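Local coordinates for minor fimbrium subunit Mfa5 (Porphyromonas gingivalis ATCC 33277, PDB 6TO1), which serves as an accessory subunit of the minor fimbriae, filamentous surface pili that mediate biofilm formation and adhesion to host cells and other oral bacteria, at residues Ile533-Tyr537 with Tyr594-Asn600; Lys228-Ser234 with Thr357-Tyr363. One frame throughout, in Å; residues are numbered along the deposited sequence.

In the fold
The two contacts lie far apart in an elongated chain. Their centres are 90 Å apart and their nearest atoms about 70 Å, on opposite sides of the chain's centre. Interaction 2 comes first in sequence. It pairs two neighbouring parallel strands of the mixed sheet in the von Willebrand factor type A domain. One end of it approaches the metal site: the side chain of Ser234 is about 6 Å from the bound magnesium ion, whose site includes Ser135, Ser137 and Thr207. Interaction 1 belongs to a later beta-rich part of the chain. There strand 530-539 faces strand 592-596 and the loop that follows it, with no backbone pairing between them.

Interaction 1: residues Ile533-Tyr537 with Tyr594-Asn600; sequences IKRHY and YSVPPTN
Ile533 and Val596 form the apolar centre and meet tip to tip, with Ile533 CG2 4.0 Å from Val596 CG2. The other branch of Ile533 ends in CD1, and Ile533 CD1 lies 3.9 Å from CD2 of Tyr594. Val596 turns its second methyl to Arg535: Val596 CG1 sits 3.5 Å from Arg535 CD, so the aliphatic part of the arginine extends the apolar layer. The Arg535 chain then bends about CD-NE's neighbour bond CG-CD (chi3 -76°). This allows a hydrogen bond of 2.7 Å from Arg535 NH1 to Pro597 O. The oxygen lies near the guanidinium edge, tilted 21° from its plane. Thr599 CG2 lies over one guanidinium face, 3.2 Å from Arg535 NH2. Further along, Pro598 CB touches the edge of the Tyr537 ring at CE1. The backbone N of Thr599 donates a nearly straight hydrogen bond of 3.1 Å to Tyr537 OH. Thr599 OG1 in turn donates to OD1 of Asn600.

Outside the two segments, Asp567 of strand 565-568 pairs its carboxylate with Arg535 NE and is hydrogen-bonded to Tyr537 OH. The contact thus joins two sheets by apolar packing, and side chains of 533-537 hold backbone atoms of the segment after strand 592-596. Pairing at NE leaves NH1 for Pro597 O, and so probably fixes how the guanidinium is turned.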
loop_
_atom_site.group_PDB
_atom_site.type_symbol
_atom_site.label_atom_id
_atom_site.label_comp_id
_atom_site.label_asym_id
_atom_site.label_seq_id
_atom_site.Cartn_x
_atom_site.Cartn_y
_atom_site.Cartn_z
ATOM N N ILE A 533 -45.483 -8.162 -22.529
ATOM C CA ILE A 533 -46.475 -9.130 -22.975
ATOM C C ILE A 533 -46.529 -9.043 -24.486
ATOM O O ILE A 533 -46.841 -7.983 -25.042
ATOM C CB ILE A 533 -47.855 -8.890 -22.337
ATOM C CG1 ILE A 533 -47.768 -9.259 -20.859
ATOM C CG2 ILE A 533 -48.946 -9.721 -23.040
ATOM C CD1 ILE A 533 -48.968 -8.877 -19.990
ATOM N N LYS A 534 -46.134 -10.122 -25.145
ATOM C CA LYS A 534 -46.142 -10.204 -26.585
ATOM C C LYS A 534 -47.468 -10.832 -27.012
ATOM O O LYS A 534 -47.955 -11.762 -26.363
ATOM C CB LYS A 534 -44.986 -11.054 -27.081
ATOM C CG LYS A 534 -43.625 -10.500 -26.701
ATOM C CD LYS A 534 -42.527 -11.262 -27.403
ATOM C CE LYS A 534 -41.669 -12.063 -26.428
ATOM N NZ LYS A 534 -40.430 -12.576 -27.115
ATOM N N ARG A 535 -48.048 -10.296 -28.081
ATOM C CA ARG A 535 -49.254 -10.846 -28.697
ATOM C C ARG A 535 -48.879 -11.425 -30.053
ATOM O O ARG A 535 -48.256 -10.743 -30.875
ATOM C CB ARG A 535 -50.314 -9.753 -28.831
ATOM C CG ARG A 535 -50.752 -9.214 -27.478
ATOM C CD ARG A 535 -51.930 -8.238 -27.614
ATOM N NE ARG A 535 -51.477 -6.940 -28.105
ATOM C CZ ARG A 535 -52.174 -5.815 -28.015
ATOM N NH1 ARG A 535 -53.393 -5.821 -27.481
ATOM N NH2 ARG A 535 -51.651 -4.682 -28.453
ATOM N N HIS A 536 -49.210 -12.696 -30.262
ATOM C CA HIS A 536 -48.925 -13.389 -31.506
ATOM C C HIS A 536 -50.247 -13.731 -32.192
ATOM O O HIS A 536 -51.259 -13.954 -31.525
ATOM C CB HIS A 536 -48.153 -14.682 -31.272
ATOM C CG HIS A 536 -46.943 -14.522 -30.404
ATOM N ND1 HIS A 536 -45.677 -14.336 -30.922
ATOM C CD2 HIS A 536 -46.806 -14.542 -29.056
ATOM C CE1 HIS A 536 -44.807 -14.249 -29.926
ATOM N NE2 HIS A 536 -45.468 -14.355 -28.782
ATOM N N TYR A 537 -50.216 -13.773 -33.518
ATOM C CA TYR A 537 -51.412 -13.935 -34.352
ATOM C C TYR A 537 -51.153 -15.078 -35.324
ATOM O O TYR A 537 -50.441 -14.916 -36.320
ATOM C CB TYR A 537 -51.723 -12.627 -35.067
ATOM C CG TYR A 537 -51.858 -11.464 -34.107
ATOM C CD1 TYR A 537 -53.064 -11.183 -33.504
ATOM C CD2 TYR A 537 -50.735 -10.685 -33.735
ATOM C CE1 TYR A 537 -53.196 -10.178 -32.610
ATOM C CE2 TYR A 537 -50.869 -9.642 -32.846
ATOM C CZ TYR A 537 -52.102 -9.393 -32.282
ATOM O OH TYR A 537 -52.301 -8.382 -31.371
ATOM N N TYR A 594 -52.787 -9.750 -16.499
ATOM C CA TYR A 594 -53.382 -8.671 -17.264
ATOM C C TYR A 594 -54.384 -9.252 -18.252
ATOM O O TYR A 594 -54.228 -10.392 -18.709
ATOM C CB TYR A 594 -52.324 -7.879 -17.993
ATOM C CG TYR A 594 -51.433 -7.141 -17.038
ATOM C CD1 TYR A 594 -51.729 -5.840 -16.664
ATOM C CD2 TYR A 594 -50.315 -7.750 -16.488
ATOM C CE1 TYR A 594 -50.938 -5.152 -15.789
ATOM C CE2 TYR A 594 -49.510 -7.061 -15.599
ATOM C CZ TYR A 594 -49.828 -5.767 -15.260
ATOM O OH TYR A 594 -49.053 -5.066 -14.375
ATOM N N SER A 595 -55.400 -8.445 -18.584
ATOM C CA SER A 595 -56.465 -8.834 -19.513
ATOM C C SER A 595 -56.077 -8.360 -20.905
ATOM O O SER A 595 -56.098 -7.157 -21.203
ATOM C CB SER A 595 -57.807 -8.257 -19.059
ATOM O OG SER A 595 -58.833 -8.575 -19.990
ATOM N N VAL A 596 -55.673 -9.295 -21.753
ATOM C CA VAL A 596 -54.987 -8.960 -22.995
ATOM C C VAL A 596 -55.916 -9.269 -24.164
ATOM O O VAL A 596 -56.281 -10.437 -24.357
ATOM C CB VAL A 596 -53.662 -9.722 -23.143
ATOM C CG1 VAL A 596 -53.009 -9.348 -24.427
ATOM C CG2 VAL A 596 -52.790 -9.395 -21.936
ATOM N N PRO A 597 -56.282 -8.279 -24.974
ATOM C CA PRO A 597 -57.077 -8.561 -26.167
ATOM C C PRO A 597 -56.202 -8.560 -27.405
ATOM O O PRO A 597 -55.138 -7.925 -27.432
ATOM C CB PRO A 597 -58.067 -7.386 -26.186
ATOM C CG PRO A 597 -57.165 -6.218 -25.801
ATOM C CD PRO A 597 -56.090 -6.820 -24.828
ATOM N N PRO A 598 -56.625 -9.230 -28.474
ATOM C CA PRO A 598 -55.928 -9.059 -29.754
ATOM C C PRO A 598 -56.150 -7.647 -30.291
ATOM O O PRO A 598 -57.164 -7.001 -30.012
ATOM C CB PRO A 598 -56.574 -10.117 -30.660
ATOM C CG PRO A 598 -57.961 -10.274 -30.106
ATOM C CD PRO A 598 -57.885 -10.002 -28.603
ATOM N N THR A 599 -55.182 -7.151 -31.053
ATOM C CA THR A 599 -55.372 -5.836 -31.657
ATOM C C THR A 599 -56.526 -5.850 -32.652
ATOM O O THR A 599 -57.193 -4.831 -32.837
ATOM C CB THR A 599 -54.101 -5.353 -32.338
ATOM O OG1 THR A 599 -53.644 -6.310 -33.294
ATOM C CG2 THR A 599 -53.041 -5.151 -31.292
ATOM N N ASN A 600 -56.779 -6.979 -33.297
ATOM C CA ASN A 600 -57.910 -7.060 -34.212
ATOM C C ASN A 600 -58.454 -8.474 -34.216
ATOM O O ASN A 600 -57.747 -9.426 -33.908
ATOM C CB ASN A 600 -57.544 -6.668 -35.641
ATOM C CG ASN A 600 -56.209 -7.190 -36.063
ATOM O OD1 ASN A 600 -55.296 -7.331 -35.252
ATOM N ND2 ASN A 600 -56.070 -7.468 -37.340
#

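Interaction 2: residues Lys228-Ser234 with Thr357-Tyr363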
loop_
_atom_site.group_PDB
_atom_site.type_symbol
_atom_site.label_atom_id
_atom_site.label_comp_id
_atom_site.label_asym_id
_atom_site.label_seq_id
_atom_site.Cartn_x
_atom_site.Cartn_y
_atom_site.Cartn_z
ATOM N N LYS A 228 16.550 1.120 11.147
ATOM C CA LYS A 228 17.214 1.377 12.422
ATOM C C LYS A 228 18.308 2.401 12.180
ATOM O O LYS A 228 19.232 2.153 11.384
ATOM C CB LYS A 228 17.783 0.080 13.013
ATOM C CG LYS A 228 16.746 -0.955 13.382
ATOM C CD LYS A 228 17.370 -2.276 13.818
ATOM C CE LYS A 228 16.323 -3.387 13.909
ATOM N NZ LYS A 228 16.960 -4.724 14.063
ATOM N N HIS A 229 18.190 3.555 12.839
ATOM C CA HIS A 229 19.102 4.674 12.655
ATOM C C HIS A 229 19.763 5.079 13.967
ATOM O O HIS A 229 19.113 5.120 15.011
ATOM C CB HIS A 229 18.384 5.927 12.120
ATOM C CG HIS A 229 17.684 5.733 10.816
ATOM N ND1 HIS A 229 18.239 6.117 9.612
ATOM C CD2 HIS A 229 16.474 5.209 10.523
ATOM C CE1 HIS A 229 17.386 5.863 8.634
ATOM N NE2 HIS A 229 16.313 5.295 9.161
ATOM N N ILE A 230 21.051 5.393 13.897
ATOM C CA ILE A 230 21.774 6.071 14.969
ATOM C C ILE A 230 22.195 7.430 14.445
ATOM O O ILE A 230 22.788 7.522 13.365
ATOM C CB ILE A 230 22.994 5.267 15.445
ATOM C CG1 ILE A 230 22.517 3.938 16.017
ATOM C CG2 ILE A 230 23.836 6.081 16.422
ATOM C CD1 ILE A 230 23.665 2.943 16.313
ATOM N N ILE A 231 21.878 8.481 15.201
ATOM C CA ILE A 231 22.279 9.843 14.862
ATOM C C ILE A 231 23.280 10.325 15.908
ATOM O O ILE A 231 22.918 10.513 17.071
ATOM C CB ILE A 231 21.069 10.799 14.804
ATOM C CG1 ILE A 231 20.050 10.342 13.771
ATOM C CG2 ILE A 231 21.532 12.256 14.555
ATOM C CD1 ILE A 231 18.635 10.994 13.987
ATOM N N LEU A 232 24.514 10.602 15.485
ATOM C CA LEU A 232 25.556 11.084 16.380
ATOM C C LEU A 232 25.773 12.567 16.153
ATOM O O LEU A 232 26.064 12.994 15.037
ATOM C CB LEU A 232 26.870 10.323 16.153
ATOM C CG LEU A 232 28.092 10.763 16.924
ATOM C CD1 LEU A 232 27.936 10.553 18.422
ATOM C CD2 LEU A 232 29.316 9.998 16.361
ATOM N N MET A 233 25.662 13.341 17.221
ATOM C CA MET A 233 25.807 14.788 17.201
ATOM C C MET A 233 27.030 15.120 18.043
ATOM O O MET A 233 26.996 14.995 19.274
ATOM C CB MET A 233 24.542 15.453 17.757
ATOM C CG MET A 233 23.343 15.238 16.846
ATOM S SD MET A 233 21.723 15.242 17.646
ATOM C CE MET A 233 21.732 16.879 18.366
ATOM N N SER A 234 28.116 15.520 17.396
ATOM C CA SER A 234 29.377 15.649 18.108
ATOM C C SER A 234 30.224 16.714 17.434
ATOM O O SER A 234 30.058 16.991 16.248
ATOM C CB SER A 234 30.111 14.298 18.139
ATOM O OG SER A 234 31.417 14.466 18.674
ATOM N N THR A 357 21.797 2.217 10.158
ATOM C CA THR A 357 22.214 3.388 9.397
ATOM C C THR A 357 22.774 4.421 10.366
ATOM O O THR A 357 22.153 4.714 11.389
ATOM C CB THR A 357 21.028 3.967 8.622
ATOM O OG1 THR A 357 20.559 2.984 7.703
ATOM C CG2 THR A 357 21.427 5.201 7.859
ATOM N N ILE A 358 23.936 4.971 10.039
ATOM C CA ILE A 358 24.609 5.910 10.925
ATOM C C ILE A 358 24.665 7.269 10.260
ATOM O O ILE A 358 25.272 7.415 9.192
ATOM C CB ILE A 358 26.040 5.468 11.295
ATOM C CG1 ILE A 358 26.059 3.982 11.575
ATOM C CG2 ILE A 358 26.543 6.322 12.446
ATOM C CD1 ILE A 358 25.195 3.539 12.696
ATOM N N HIS A 359 24.115 8.272 10.947
ATOM C CA HIS A 359 24.209 9.670 10.568
ATOM C C HIS A 359 25.108 10.402 11.556
ATOM O O HIS A 359 25.007 10.185 12.770
ATOM C CB HIS A 359 22.845 10.349 10.598
ATOM C CG HIS A 359 21.760 9.562 9.949
ATOM N ND1 HIS A 359 21.278 9.870 8.694
ATOM C CD2 HIS A 359 21.055 8.490 10.377
ATOM C CE1 HIS A 359 20.329 9.007 8.376
ATOM N NE2 HIS A 359 20.165 8.169 9.384
ATOM N N THR A 360 25.965 11.278 11.058
ATOM C CA THR A 360 26.787 12.069 11.960
ATOM C C THR A 360 26.630 13.535 11.595
ATOM O O THR A 360 26.507 13.899 10.429
ATOM C CB THR A 360 28.276 11.680 11.921
ATOM O OG1 THR A 360 28.748 11.804 10.576
ATOM C CG2 THR A 360 28.473 10.266 12.393
ATOM N N ILE A 361 26.679 14.379 12.613
ATOM C CA ILE A 361 26.485 15.814 12.460
ATOM C C ILE A 361 27.621 16.480 13.204
ATOM O O ILE A 361 27.790 16.254 14.401
ATOM C CB ILE A 361 25.121 16.265 13.012
ATOM C CG1 ILE A 361 24.004 15.471 12.346
ATOM C CG2 ILE A 361 24.951 17.744 12.822
ATOM C CD1 ILE A 361 22.643 15.748 12.959
ATOM N N GLY A 362 28.398 17.309 12.509
ATOM C CA GLY A 362 29.598 17.881 13.080
ATOM C C GLY A 362 29.354 19.307 13.536
ATOM O O GLY A 362 29.047 20.181 12.727
ATOM N N TYR A 363 29.497 19.536 14.837
ATOM C CA TYR A 363 29.189 20.838 15.426
ATOM C C TYR A 363 30.394 21.773 15.560
ATOM O O TYR A 363 30.230 22.904 16.033
ATOM C CB TYR A 363 28.508 20.621 16.788
ATOM C CG TYR A 363 27.070 20.187 16.616
ATOM C CD1 TYR A 363 26.022 21.085 16.771
ATOM C CD2 TYR A 363 26.759 18.881 16.233
ATOM C CE1 TYR A 363 24.725 20.692 16.595
ATOM C CE2 TYR A 363 25.467 18.493 16.030
ATOM C CZ TYR A 363 24.449 19.389 16.223
ATOM O OH TYR A 363 23.161 18.988 16.009
#
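His359 and His229 are hydrogen-bonded ring to ring across two adjacent parallel strands. CB of His359 lies 4.0 Å from the carbonyl O of Ile230. With chi1 at -46°, CG sits beside the backbone N and the ring leans over toward strand 227-234. His359 CD2 is 3.6 Å from the same Ile230 O, which lies in the ring plane, and also touches CG1 of Ile231. His359 CE1 lies 3.8 Å from His229 ND1. At the tip, His359 NE2 shares a hydrogen bond of 2.8 Å with ND1 of His229; either nitrogen could be the donor. The rings meet rim to rim, with their planes at 29°.

Along the backbones the parallel pairing is regular from Thr357 N to Lys228 O as far as Ser234 N to Ile361 O. The last bond departs from it: Tyr363 N lies above the Ser234 carbonyl plane, 37° out of it. Ile361 CD1 packs between Ile231 CG2 and Met233 CG. Met233 CB lies 3.6 Å from CE2 of Tyr363, whose OH bonds to Ser152. On the reverse face, Ile230 and Ile358 lie side by side.

Strand 227-234 is paired on its other edge with strand 126-133. Helix 143-160 covers the face of Ile231, Met233 and Ile361, while helix 209-220 covers Ile230 and Leu232. This is the central sheet of the von Willebrand factor type A fold, with helices on both faces.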